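Peptidase S15/CocE/NonD (Thaumarchaeota archaeon SCGC AB-539-E09, PDB 4PF1) is a serine aminopeptidase of the S15 family with an alpha/beta hydrolase fold, probably cleaving residues from the amino end of peptides. Local coordinates at residues 404-407 and 413-416; 523-528 and 571-576; 51-56 and 148-153; 35-40 and 141-146; 535-538 and 543-546. All coordinates share one frame; numbering follows the deposited sequence.

Contact 1: 404-407 and 413-416; sequences CDLY and KLGF
Tyr407 and Gly415 face each other as an antiparallel, hydrogen-bonded pair in the beta hairpin of strands 401-408 and 414-415, part of the C-terminal non-catalytic domain. The two backbone bonds differ in quality. Gly415 N reaches Tyr407 O at 3.2 Å and nearly straight, whereas Tyr407 N meets Gly415 O at 3.0 Å with a strongly bent N-H...O angle of 132°. Beyond this pair a water links the backbones, donating to both Asp405 O and Phe416 O.

Apolar contacts gather where Leu406 and Leu414 cross at about a right angle, their CD2 methyls 3.8 Å apart. The same two side chains go on to Ile572 and Val574 of strand 571-577. The other methyl of Leu406, CD1, lies 3.8 Å from Phe416 CE1. The Phe416 CB points away from strand 401-408, but with CG anti to the carbonyl carbon (chi1 -64°) the ring swings back beside Leu406 and Cys404.

Polar atoms meet the rings chiefly at their rims: Asp405 O near Phe416 CD1, Phe416 O near Tyr407 CD2. The Asp405 carboxylate instead forms a salt bridge with Arg491. A sulfur-aromatic contact closes the hairpin's far end: Cys404 SG sits 4.7 Å from the centroid of the Phe416 ring, obliquely placed, with CE1 its nearest ring atom at 3.9 Å.

Contact 2: 523-528 and 571-576; sequences GYQQML and RIMVQV
Gln525 lays its amide against the thioether of Met573, joining next-but-one strands of a four-stranded antiparallel sheet in the C-terminal beta-sandwich domain. Strand 502-510 runs between strands 525-534 and 571-577, and the contact passes over it: Gln525, Met573 and Gln575 all touch its Ile508.

The tight part is this one cluster. Gln525 CD lies 3.5 Å from Met573 SD, and the amide ends of Gln525 and Gln575 meet closely, their planes 78° apart, with Gln575 NE2 4.0 Å from Gln525 CD. Gln575 is held in place from several sides. Its OE1 bonds to Thr464 and Lys506, while NE2 donates to Gln461 O and makes a weak 3.3 Å bond to Met573 SD. An alanine in place of Gln525 would probably open a gap beside the Met573 thioether and leave its end less confined.

Away from the cluster the segments are loosely related. Even at the closest register the CA atoms of Gln525 and Met573 are 8.0 Å apart, since a whole strand separates them. Leu528 and Ile572 both turn to Phe566 instead of to each other. Within the cluster, Met573 runs extended to SD and then bends at chi3 (-83°), which lays its CE 3.6 Å from Gln525 CD.

Contact 3: 51-56 and 148-153; sequences ILIPKG and IPESNG
Ile51 and Ile148 reach toward each other tip to tip, their CD1 methyls 4.0 Å apart, with Ile51 CG2 at nearly the same distance from the Ile148 methyl. Two residues along the strand, Ile53 meets Glu150 at about a right angle. Its CG2 methyl rests 3.9 Å from Glu150 CG, and its CD1 lies 3.9 Å from Glu150 OE1. The glutamate thus gives its aliphatic stem to the isoleucine, and a bend at chi2 (81°) folds the carboxylate back so that OE1 also lies beside Ile53. A looser touch, Ile53 CD1 to Ile148 CG2 at 4.4 Å, ties the two pairs together.

In the alpha/beta hydrolase fold this is the point where helix 133-147 ends and the chain turns back toward strand 154-160 of the central sheet. Strand 46-54, carrying the isoleucines, is the second strand of that sheet. The turn from Ile148 to Ser151 is a type I beta turn. Its backbone bond, Ser151 N to Ile148 O, is weak at 3.5 Å, but Ser151 OG donates to the same carbonyl oxygen at 3.0 Å and reinforces it.

Farther out, Ile100 of strand 100-105 touches Ile51, Ile53 and Ile148, and Trp143 of the preceding helix packs on Ile51 and Ile148. A backbone bond links Glu150 with Thr60, and Asn152 ND2 donates to Leu364 O.

Contact 4: 35-40 and 141-146; sequences REEMIP and IDWLVK
The Trp143 indole has Ile39 over one face, with CG1 4.1 Å from the centroid of the five-membered ring in a CH-pi contact. Arg35 arrives at the ring's edge, near its plane, NH2 standing 3.4 Å from Trp143 CH2. The guanidinium plane is turned 81° against the indole, and NH2 meets the rim, not a face. Glu37 approaches the same corner obliquely, its CG 3.5 Å from Trp143 CH2, and its carboxylate is only moderately tilted against the ring.

Arginine and glutamate are fixed to each other as well. Arg35 grips the single atom Glu37 OE2 side-on with two nitrogens, NE at 3.2 Å and NH2 at 3.0 Å, both from the same face of the carboxylate, with OE2 close to the guanidinium plane. This salt bridge holds both groups by the CH2 corner of the indole.

Ile39 lies nearer the ring fusion and CB, with Ile39 CD1 3.6 Å from Trp143 CE3 and Ile39 CG2 3.7 Å from Trp143 CB. With CG anti to the backbone N (chi1 -170°), the indole projects from the helix across the strand side chains.

Strand 32-40 is the outermost strand of the central sheet at this end, bonded on one side to strand 46-54. The axes of segments 35-40 and 141-146 approach to 9.4 Å at 124°, while Ile141 and Val145 of helix 133-147 pack on Val155 of strand 154-160.

Contact 5: 535-538 and 543-546; sequences GRYR and VAKP
Arg536 runs outward alongside the methyl of Ala544. Arg536 CB lies 3.9 Å from Lys545 O. The first torsion (chi1 68°) sets CG in the crowded position between the backbone N and the carbonyl carbon, and CG thereby sits over the centre of the Tyr537 ring, 3.4 Å above its plane. A bend at chi3 (-83°) then carries the guanidinium past the alanine methyl: Ala544 CB is 3.5 Å from both Arg536 NE and Arg536 NH1, and 3.7 Å from Arg536 CZ. At the tip NH1 also donates to Val592 O, and NH2 forms a salt bridge with Asp500.

Both segments belong to the connection between strands 525-534 and 553-558, which opens with a short 3-10 turn at Gly535 and Arg536. The backbone across it is pinned by Lys545 N donating to Arg536 O at 2.8 Å, almost perfectly straight (178°). A leucine in place of Arg536 would probably leave Asp500 without its ion-pair mate and Val592 O without this donor.

Tyr537 CE1 also touches the methyl, 3.9 Å from Ala544 CB. The Tyr537 ring also meets Trp191 edge-to-face.

How the contacts relate
Contacts 3 and 4 lie on the far side of the chain's centre from contacts 1 and 2. They share the edge of the central alpha/beta hydrolase sheet, their centres 12 Å apart; their segments alternate along the chain, and the bond between Ile51 N and Arg35 O joins their neighbouring strands, with helix 133-147 leading from one to the other. Contacts 1 and 2 follow, their centres 14 Å apart, where the hairpin of contact 1 packs against strand 571-577 of contact 2. Contact 5 lies in the chain between the two halves of contact 2, its centre about 29 Å from that of contact 2. Contacts 3 and 4 thus belong to the hydrolase sheet, the other three to the C-terminal domain.

Contact 1: 404-407 and 413-416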
# COMPACT_ATOMS: atom_id res chain seq x y z
N CYS A 404 -15.96 -7.75 -40.97
CA CYS A 404 -16.54 -9.10 -40.90
C CYS A 404 -17.43 -9.32 -39.65
O CYS A 404 -17.53 -8.44 -38.79
CB CYS A 404 -15.45 -10.16 -40.99
SG CYS A 404 -14.40 -10.27 -39.52
N ASP A 405 -18.05 -10.51 -39.56
CA ASP A 405 -18.96 -10.89 -38.47
C ASP A 405 -18.35 -11.92 -37.53
O ASP A 405 -17.79 -12.93 -37.97
CB ASP A 405 -20.28 -11.44 -39.04
CG ASP A 405 -21.28 -10.39 -39.51
OD1 ASP A 405 -20.90 -9.20 -39.57
OD2 ASP A 405 -22.43 -10.76 -39.81
N LEU A 406 -18.52 -11.69 -36.22
CA LEU A 406 -18.08 -12.58 -35.15
C LEU A 406 -19.33 -13.21 -34.52
O LEU A 406 -19.96 -12.62 -33.64
CB LEU A 406 -17.27 -11.77 -34.12
CG LEU A 406 -16.29 -12.53 -33.22
CD1 LEU A 406 -15.41 -13.50 -34.02
CD2 LEU A 406 -15.42 -11.56 -32.45
N TYR A 407 -19.72 -14.40 -35.03
CA TYR A 407 -20.95 -15.11 -34.64
C TYR A 407 -20.88 -15.80 -33.28
O TYR A 407 -19.88 -16.45 -32.97
CB TYR A 407 -21.32 -16.16 -35.70
CG TYR A 407 -21.62 -15.58 -37.06
CD1 TYR A 407 -22.87 -15.06 -37.35
CD2 TYR A 407 -20.66 -15.60 -38.07
CE1 TYR A 407 -23.16 -14.53 -38.61
CE2 TYR A 407 -20.94 -15.07 -39.33
CZ TYR A 407 -22.19 -14.54 -39.60
OH TYR A 407 -22.47 -14.02 -40.84
N LYS A 413 -19.02 -21.05 -27.72
CA LYS A 413 -18.01 -20.72 -28.72
C LYS A 413 -18.33 -19.42 -29.45
O LYS A 413 -19.49 -19.01 -29.53
CB LYS A 413 -17.86 -21.86 -29.74
CG LYS A 413 -17.26 -23.15 -29.18
CD LYS A 413 -17.01 -24.17 -30.28
CE LYS A 413 -16.68 -25.54 -29.75
NZ LYS A 413 -17.87 -26.43 -29.73
N LEU A 414 -17.29 -18.79 -30.00
CA LEU A 414 -17.36 -17.56 -30.78
C LEU A 414 -16.41 -17.71 -31.97
O LEU A 414 -15.24 -18.02 -31.78
CB LEU A 414 -16.96 -16.36 -29.89
CG LEU A 414 -17.19 -14.96 -30.44
CD1 LEU A 414 -18.67 -14.57 -30.37
CD2 LEU A 414 -16.37 -13.95 -29.67
N GLY A 415 -16.94 -17.59 -33.19
CA GLY A 415 -16.14 -17.77 -34.40
C GLY A 415 -16.69 -17.12 -35.65
O GLY A 415 -17.78 -16.54 -35.63
N PHE A 416 -15.93 -17.22 -36.76
CA PHE A 416 -16.28 -16.65 -38.06
C PHE A 416 -17.29 -17.50 -38.84
O PHE A 416 -17.84 -17.03 -39.84
CB PHE A 416 -15.02 -16.42 -38.92
CG PHE A 416 -14.01 -15.43 -38.39
CD1 PHE A 416 -14.42 -14.28 -37.71
CD2 PHE A 416 -12.65 -15.60 -38.65
CE1 PHE A 416 -13.48 -13.36 -37.25
CE2 PHE A 416 -11.71 -14.66 -38.19
CZ PHE A 416 -12.14 -13.55 -37.49
O HOH W 1 -17.60 -14.45 -40.33

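Contact 2: 523-528 and 571-576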
# COMPACT_ATOMS: atom_id res chain seq x y z
N GLY A 523 -5.77 -15.12 -16.91
CA GLY A 523 -7.20 -15.38 -17.04
C GLY A 523 -8.08 -14.15 -17.05
O GLY A 523 -9.28 -14.25 -17.29
N TYR A 524 -7.47 -12.97 -16.81
CA TYR A 524 -8.11 -11.65 -16.74
C TYR A 524 -9.03 -11.40 -17.94
O TYR A 524 -8.60 -11.46 -19.10
CB TYR A 524 -7.01 -10.58 -16.60
CG TYR A 524 -7.39 -9.12 -16.76
CD1 TYR A 524 -8.53 -8.60 -16.15
CD2 TYR A 524 -6.51 -8.21 -17.35
CE1 TYR A 524 -8.85 -7.25 -16.23
CE2 TYR A 524 -6.81 -6.85 -17.42
CZ TYR A 524 -7.98 -6.37 -16.86
OH TYR A 524 -8.26 -5.03 -16.95
N GLN A 525 -10.33 -11.21 -17.65
CA GLN A 525 -11.36 -10.93 -18.64
C GLN A 525 -11.55 -9.42 -18.75
O GLN A 525 -12.52 -8.85 -18.24
CB GLN A 525 -12.68 -11.64 -18.27
CG GLN A 525 -12.65 -13.15 -18.52
CD GLN A 525 -13.97 -13.82 -18.23
OE1 GLN A 525 -15.02 -13.19 -18.16
NE2 GLN A 525 -13.95 -15.14 -18.10
N GLN A 526 -10.56 -8.77 -19.38
CA GLN A 526 -10.51 -7.32 -19.54
C GLN A 526 -11.60 -6.81 -20.45
O GLN A 526 -11.57 -7.08 -21.66
CB GLN A 526 -9.13 -6.91 -20.09
CG GLN A 526 -8.93 -5.40 -20.22
CD GLN A 526 -8.21 -5.03 -21.49
OE1 GLN A 526 -7.16 -5.58 -21.83
NE2 GLN A 526 -8.77 -4.07 -22.22
N MET A 527 -12.54 -6.01 -19.90
CA MET A 527 -13.58 -5.39 -20.72
C MET A 527 -12.91 -4.39 -21.66
O MET A 527 -11.96 -3.70 -21.26
CB MET A 527 -14.65 -4.72 -19.85
CG MET A 527 -15.95 -4.47 -20.60
SD MET A 527 -17.38 -4.30 -19.51
CE MET A 527 -17.08 -2.64 -18.85
N LEU A 528 -13.35 -4.36 -22.93
CA LEU A 528 -12.72 -3.53 -23.96
C LEU A 528 -13.71 -2.55 -24.59
O LEU A 528 -13.35 -1.39 -24.83
CB LEU A 528 -12.10 -4.45 -25.03
CG LEU A 528 -11.28 -3.79 -26.12
CD1 LEU A 528 -9.89 -3.39 -25.62
CD2 LEU A 528 -11.15 -4.69 -27.32
N ARG A 571 -7.99 -14.50 -25.95
CA ARG A 571 -9.27 -14.89 -26.53
C ARG A 571 -10.16 -13.66 -26.71
O ARG A 571 -10.02 -12.69 -25.96
CB ARG A 571 -10.01 -15.91 -25.63
CG ARG A 571 -9.30 -17.24 -25.40
CD ARG A 571 -10.18 -18.13 -24.54
NE ARG A 571 -9.45 -19.23 -23.90
CZ ARG A 571 -9.81 -20.50 -23.95
NH1 ARG A 571 -10.89 -20.87 -24.64
NH2 ARG A 571 -9.10 -21.43 -23.33
N ILE A 572 -11.08 -13.71 -27.67
CA ILE A 572 -12.07 -12.65 -27.87
C ILE A 572 -13.34 -13.15 -27.19
O ILE A 572 -13.79 -14.26 -27.48
CB ILE A 572 -12.30 -12.24 -29.35
CG1 ILE A 572 -10.97 -11.89 -30.06
CG2 ILE A 572 -13.30 -11.07 -29.43
CD1 ILE A 572 -11.01 -11.90 -31.57
N MET A 573 -13.88 -12.38 -26.24
CA MET A 573 -15.07 -12.79 -25.50
C MET A 573 -16.24 -11.83 -25.70
O MET A 573 -16.05 -10.62 -25.83
CB MET A 573 -14.75 -12.92 -24.00
CG MET A 573 -15.94 -13.30 -23.14
SD MET A 573 -15.48 -13.51 -21.41
CE MET A 573 -14.86 -15.20 -21.45
N VAL A 574 -17.45 -12.40 -25.71
CA VAL A 574 -18.70 -11.66 -25.77
C VAL A 574 -19.56 -12.08 -24.56
O VAL A 574 -19.78 -13.28 -24.35
CB VAL A 574 -19.44 -11.84 -27.12
CG1 VAL A 574 -20.86 -11.28 -27.06
CG2 VAL A 574 -18.66 -11.19 -28.26
N GLN A 575 -20.00 -11.11 -23.76
CA GLN A 575 -20.89 -11.34 -22.62
C GLN A 575 -22.19 -10.58 -22.83
O GLN A 575 -22.16 -9.42 -23.24
CB GLN A 575 -20.22 -10.95 -21.29
CG GLN A 575 -19.26 -12.02 -20.75
CD GLN A 575 -18.69 -11.70 -19.38
OE1 GLN A 575 -19.28 -10.98 -18.57
NE2 GLN A 575 -17.53 -12.26 -19.08
N VAL A 576 -23.34 -11.25 -22.61
CA VAL A 576 -24.67 -10.64 -22.75
C VAL A 576 -25.46 -10.81 -21.44
O VAL A 576 -25.54 -11.91 -20.89
CB VAL A 576 -25.45 -11.16 -24.00
CG1 VAL A 576 -26.94 -10.80 -23.92
CG2 VAL A 576 -24.84 -10.62 -25.29

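Contact 3: 51-56 and 148-153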
# COMPACT_ATOMS: atom_id res chain seq x y z
N ILE A 51 -8.48 35.62 -14.48
CA ILE A 51 -7.43 35.81 -15.48
C ILE A 51 -6.04 35.65 -14.83
O ILE A 51 -5.69 36.40 -13.91
CB ILE A 51 -7.59 37.19 -16.18
CG1 ILE A 51 -9.02 37.38 -16.72
CG2 ILE A 51 -6.55 37.37 -17.29
CD1 ILE A 51 -9.57 38.81 -16.60
N LEU A 52 -5.26 34.67 -15.30
CA LEU A 52 -3.92 34.40 -14.79
C LEU A 52 -2.88 34.85 -15.81
O LEU A 52 -2.77 34.27 -16.89
CB LEU A 52 -3.74 32.90 -14.43
CG LEU A 52 -4.84 32.26 -13.57
CD1 LEU A 52 -4.66 30.77 -13.49
CD2 LEU A 52 -4.88 32.86 -12.16
N ILE A 53 -2.16 35.93 -15.49
CA ILE A 53 -1.16 36.49 -16.39
C ILE A 53 0.25 36.19 -15.85
O ILE A 53 0.57 36.60 -14.74
CB ILE A 53 -1.36 38.02 -16.61
CG1 ILE A 53 -2.86 38.37 -16.82
CG2 ILE A 53 -0.50 38.52 -17.78
CD1 ILE A 53 -3.24 39.78 -16.39
N PRO A 54 1.10 35.48 -16.63
CA PRO A 54 2.48 35.23 -16.15
C PRO A 54 3.24 36.55 -16.03
O PRO A 54 3.07 37.43 -16.87
CB PRO A 54 3.08 34.33 -17.24
CG PRO A 54 1.91 33.83 -18.04
CD PRO A 54 0.88 34.91 -17.97
N LYS A 55 4.02 36.72 -14.95
CA LYS A 55 4.74 37.98 -14.73
C LYS A 55 5.85 38.21 -15.78
O LYS A 55 6.59 37.28 -16.11
CB LYS A 55 5.33 38.04 -13.31
CG LYS A 55 4.30 38.43 -12.26
CD LYS A 55 4.95 39.12 -11.07
CE LYS A 55 3.93 39.64 -10.08
NZ LYS A 55 3.56 38.62 -9.07
N GLY A 56 5.90 39.43 -16.31
CA GLY A 56 6.89 39.86 -17.29
C GLY A 56 6.56 39.56 -18.74
O GLY A 56 7.25 40.04 -19.64
N ILE A 148 -6.97 43.19 -21.64
CA ILE A 148 -5.73 42.55 -21.20
C ILE A 148 -4.62 42.98 -22.17
O ILE A 148 -4.58 42.51 -23.31
CB ILE A 148 -5.85 41.00 -21.04
CG1 ILE A 148 -7.06 40.59 -20.14
CG2 ILE A 148 -4.53 40.38 -20.56
CD1 ILE A 148 -7.11 41.21 -18.66
N PRO A 149 -3.75 43.94 -21.76
CA PRO A 149 -2.73 44.46 -22.69
C PRO A 149 -1.58 43.50 -22.99
O PRO A 149 -0.89 43.69 -24.00
CB PRO A 149 -2.22 45.72 -21.98
CG PRO A 149 -2.46 45.46 -20.54
CD PRO A 149 -3.70 44.64 -20.46
N GLU A 150 -1.36 42.50 -22.13
CA GLU A 150 -0.27 41.52 -22.29
C GLU A 150 -0.58 40.50 -23.40
O GLU A 150 0.30 39.73 -23.79
CB GLU A 150 0.01 40.79 -20.96
CG GLU A 150 0.55 41.68 -19.85
CD GLU A 150 -0.49 42.49 -19.08
OE1 GLU A 150 -1.68 42.10 -19.10
OE2 GLU A 150 -0.11 43.51 -18.48
N SER A 151 -1.83 40.48 -23.90
CA SER A 151 -2.24 39.52 -24.93
C SER A 151 -1.91 40.00 -26.35
O SER A 151 -1.75 41.20 -26.58
CB SER A 151 -3.73 39.20 -24.81
OG SER A 151 -4.56 40.23 -25.32
N ASN A 152 -1.82 39.04 -27.30
CA ASN A 152 -1.57 39.32 -28.72
C ASN A 152 -2.91 39.44 -29.49
O ASN A 152 -2.91 39.55 -30.72
CB ASN A 152 -0.67 38.22 -29.33
CG ASN A 152 -1.26 36.82 -29.36
OD1 ASN A 152 -2.34 36.55 -28.82
ND2 ASN A 152 -0.57 35.89 -29.98
N GLY A 153 -4.02 39.41 -28.75
CA GLY A 153 -5.36 39.52 -29.30
C GLY A 153 -5.91 38.22 -29.87
O GLY A 153 -6.94 38.24 -30.55

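Contact 4: 35-40 and 141-146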
# COMPACT_ATOMS: atom_id res chain seq x y z
N ARG A 35 -6.07 38.25 -11.85
CA ARG A 35 -7.08 39.29 -12.08
C ARG A 35 -8.48 38.68 -12.01
O ARG A 35 -8.80 37.78 -12.78
CB ARG A 35 -6.86 39.98 -13.44
CG ARG A 35 -6.05 41.26 -13.35
CD ARG A 35 -6.03 42.01 -14.67
NE ARG A 35 -7.30 42.70 -14.93
CZ ARG A 35 -7.47 43.62 -15.88
NH1 ARG A 35 -6.45 43.98 -16.65
NH2 ARG A 35 -8.65 44.19 -16.05
N GLU A 36 -9.30 39.17 -11.07
CA GLU A 36 -10.68 38.70 -10.89
C GLU A 36 -11.64 39.76 -11.41
O GLU A 36 -11.66 40.88 -10.91
CB GLU A 36 -10.95 38.36 -9.41
CG GLU A 36 -10.05 37.25 -8.88
CD GLU A 36 -10.27 36.87 -7.43
OE1 GLU A 36 -10.25 37.77 -6.56
OE2 GLU A 36 -10.39 35.65 -7.16
N GLU A 37 -12.37 39.43 -12.49
CA GLU A 37 -13.25 40.39 -13.14
C GLU A 37 -14.68 39.89 -13.29
O GLU A 37 -14.90 38.73 -13.64
CB GLU A 37 -12.69 40.77 -14.53
CG GLU A 37 -11.31 41.42 -14.51
CD GLU A 37 -11.26 42.86 -14.04
OE1 GLU A 37 -12.30 43.55 -14.10
OE2 GLU A 37 -10.16 43.31 -13.64
N MET A 38 -15.64 40.78 -13.04
CA MET A 38 -17.06 40.50 -13.24
C MET A 38 -17.46 41.14 -14.57
O MET A 38 -17.81 42.33 -14.61
CB MET A 38 -17.92 41.01 -12.06
CG MET A 38 -17.75 40.20 -10.78
SD MET A 38 -18.46 38.53 -10.87
CE MET A 38 -20.20 38.89 -10.60
N ILE A 39 -17.26 40.40 -15.68
CA ILE A 39 -17.50 40.90 -17.04
C ILE A 39 -19.01 40.98 -17.32
O ILE A 39 -19.71 39.96 -17.25
CB ILE A 39 -16.76 40.06 -18.12
CG1 ILE A 39 -15.23 40.02 -17.86
CG2 ILE A 39 -17.07 40.59 -19.53
CD1 ILE A 39 -14.46 39.01 -18.73
N PRO A 40 -19.52 42.18 -17.69
CA PRO A 40 -20.95 42.29 -18.01
C PRO A 40 -21.26 41.77 -19.41
O PRO A 40 -20.58 42.13 -20.38
CB PRO A 40 -21.24 43.80 -17.90
CG PRO A 40 -19.92 44.46 -17.57
CD PRO A 40 -18.84 43.48 -17.84
N ILE A 141 -14.76 37.08 -24.81
CA ILE A 141 -13.56 37.21 -25.65
C ILE A 141 -13.32 38.68 -26.03
O ILE A 141 -12.17 39.14 -25.98
CB ILE A 141 -13.62 36.29 -26.92
CG1 ILE A 141 -13.63 34.79 -26.51
CG2 ILE A 141 -12.45 36.58 -27.88
CD1 ILE A 141 -13.90 33.79 -27.68
N ASP A 142 -14.40 39.42 -26.35
CA ASP A 142 -14.33 40.84 -26.72
C ASP A 142 -13.76 41.69 -25.59
O ASP A 142 -12.91 42.54 -25.84
CB ASP A 142 -15.71 41.37 -27.12
CG ASP A 142 -15.64 42.63 -27.96
OD1 ASP A 142 -15.20 42.54 -29.13
OD2 ASP A 142 -16.03 43.71 -27.45
N TRP A 143 -14.20 41.43 -24.34
CA TRP A 143 -13.68 42.14 -23.16
C TRP A 143 -12.21 41.79 -22.92
O TRP A 143 -11.41 42.68 -22.66
CB TRP A 143 -14.52 41.81 -21.92
CG TRP A 143 -14.19 42.68 -20.73
CD1 TRP A 143 -14.85 43.82 -20.35
CD2 TRP A 143 -13.12 42.50 -19.80
NE1 TRP A 143 -14.25 44.35 -19.23
CE2 TRP A 143 -13.18 43.57 -18.88
CE3 TRP A 143 -12.09 41.54 -19.66
CZ2 TRP A 143 -12.27 43.70 -17.82
CZ3 TRP A 143 -11.18 41.68 -18.62
CH2 TRP A 143 -11.27 42.75 -17.72
N LEU A 144 -11.86 40.48 -22.98
CA LEU A 144 -10.51 39.98 -22.72
C LEU A 144 -9.46 40.61 -23.64
O LEU A 144 -8.47 41.14 -23.14
CB LEU A 144 -10.46 38.44 -22.83
CG LEU A 144 -11.09 37.65 -21.68
CD1 LEU A 144 -11.29 36.19 -22.07
CD2 LEU A 144 -10.27 37.75 -20.40
N VAL A 145 -9.67 40.56 -24.98
CA VAL A 145 -8.70 41.10 -25.96
C VAL A 145 -8.60 42.65 -25.89
O VAL A 145 -7.58 43.20 -26.30
CB VAL A 145 -8.97 40.61 -27.41
CG1 VAL A 145 -8.79 39.10 -27.53
CG2 VAL A 145 -10.35 41.05 -27.92
N LYS A 146 -9.65 43.32 -25.37
CA LYS A 146 -9.68 44.79 -25.24
C LYS A 146 -9.10 45.27 -23.90
O LYS A 146 -8.62 46.40 -23.84
CB LYS A 146 -11.12 45.32 -25.38
CG LYS A 146 -11.59 45.48 -26.82
CD LYS A 146 -13.07 45.85 -26.85
CE LYS A 146 -13.53 46.32 -28.21
NZ LYS A 146 -13.81 45.19 -29.13

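Contact 5: 535-538 and 543-546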
# COMPACT_ATOMS: atom_id res chain seq x y z
N GLY A 535 -34.63 -1.82 -24.68
CA GLY A 535 -35.48 -2.51 -25.65
C GLY A 535 -36.75 -1.82 -26.11
O GLY A 535 -37.20 -2.07 -27.23
N ARG A 536 -37.35 -0.97 -25.26
CA ARG A 536 -38.58 -0.24 -25.61
C ARG A 536 -38.35 0.75 -26.79
O ARG A 536 -39.32 1.18 -27.42
CB ARG A 536 -39.14 0.51 -24.38
CG ARG A 536 -38.26 1.68 -23.91
CD ARG A 536 -38.46 2.05 -22.46
NE ARG A 536 -39.62 2.92 -22.25
CZ ARG A 536 -40.76 2.53 -21.71
NH1 ARG A 536 -41.76 3.39 -21.55
NH2 ARG A 536 -40.92 1.27 -21.31
N TYR A 537 -37.07 1.07 -27.11
CA TYR A 537 -36.71 1.98 -28.20
C TYR A 537 -36.12 1.22 -29.42
O TYR A 537 -35.38 1.81 -30.21
CB TYR A 537 -35.72 3.07 -27.71
CG TYR A 537 -36.17 3.77 -26.44
CD1 TYR A 537 -37.30 4.59 -26.44
CD2 TYR A 537 -35.48 3.60 -25.25
CE1 TYR A 537 -37.74 5.21 -25.27
CE2 TYR A 537 -35.90 4.22 -24.07
CZ TYR A 537 -37.03 5.03 -24.09
OH TYR A 537 -37.46 5.63 -22.93
N ARG A 538 -36.49 -0.07 -29.58
CA ARG A 538 -36.01 -0.95 -30.66
C ARG A 538 -36.37 -0.44 -32.07
O ARG A 538 -35.57 -0.60 -33.00
CB ARG A 538 -36.57 -2.37 -30.48
CG ARG A 538 -35.91 -3.41 -31.38
CD ARG A 538 -36.63 -4.75 -31.35
NE ARG A 538 -37.85 -4.75 -32.17
CZ ARG A 538 -37.87 -4.98 -33.48
NH1 ARG A 538 -36.74 -5.21 -34.14
NH2 ARG A 538 -39.02 -4.96 -34.14
N VAL A 543 -40.08 7.14 -29.66
CA VAL A 543 -41.34 6.56 -29.15
C VAL A 543 -41.10 5.20 -28.48
O VAL A 543 -40.58 4.28 -29.11
CB VAL A 543 -42.43 6.44 -30.26
CG1 VAL A 543 -43.80 6.15 -29.65
CG2 VAL A 543 -42.49 7.69 -31.14
N ALA A 544 -41.51 5.08 -27.21
CA ALA A 544 -41.39 3.82 -26.46
C ALA A 544 -42.48 2.85 -26.91
O ALA A 544 -43.67 3.18 -26.87
CB ALA A 544 -41.48 4.09 -24.97
N LYS A 545 -42.07 1.66 -27.38
CA LYS A 545 -42.99 0.62 -27.86
C LYS A 545 -42.76 -0.70 -27.11
O LYS A 545 -41.61 -1.07 -26.88
CB LYS A 545 -42.84 0.42 -29.37
CG LYS A 545 -43.58 1.46 -30.21
CD LYS A 545 -43.16 1.40 -31.67
CE LYS A 545 -43.99 2.32 -32.54
NZ LYS A 545 -45.07 1.58 -33.25
N PRO A 546 -43.83 -1.44 -26.74
CA PRO A 546 -43.62 -2.71 -26.02
C PRO A 546 -43.06 -3.81 -26.92
O PRO A 546 -43.29 -3.80 -28.13
CB PRO A 546 -45.02 -3.08 -25.53
CG PRO A 546 -45.94 -2.41 -26.47
CD PRO A 546 -45.27 -1.15 -26.91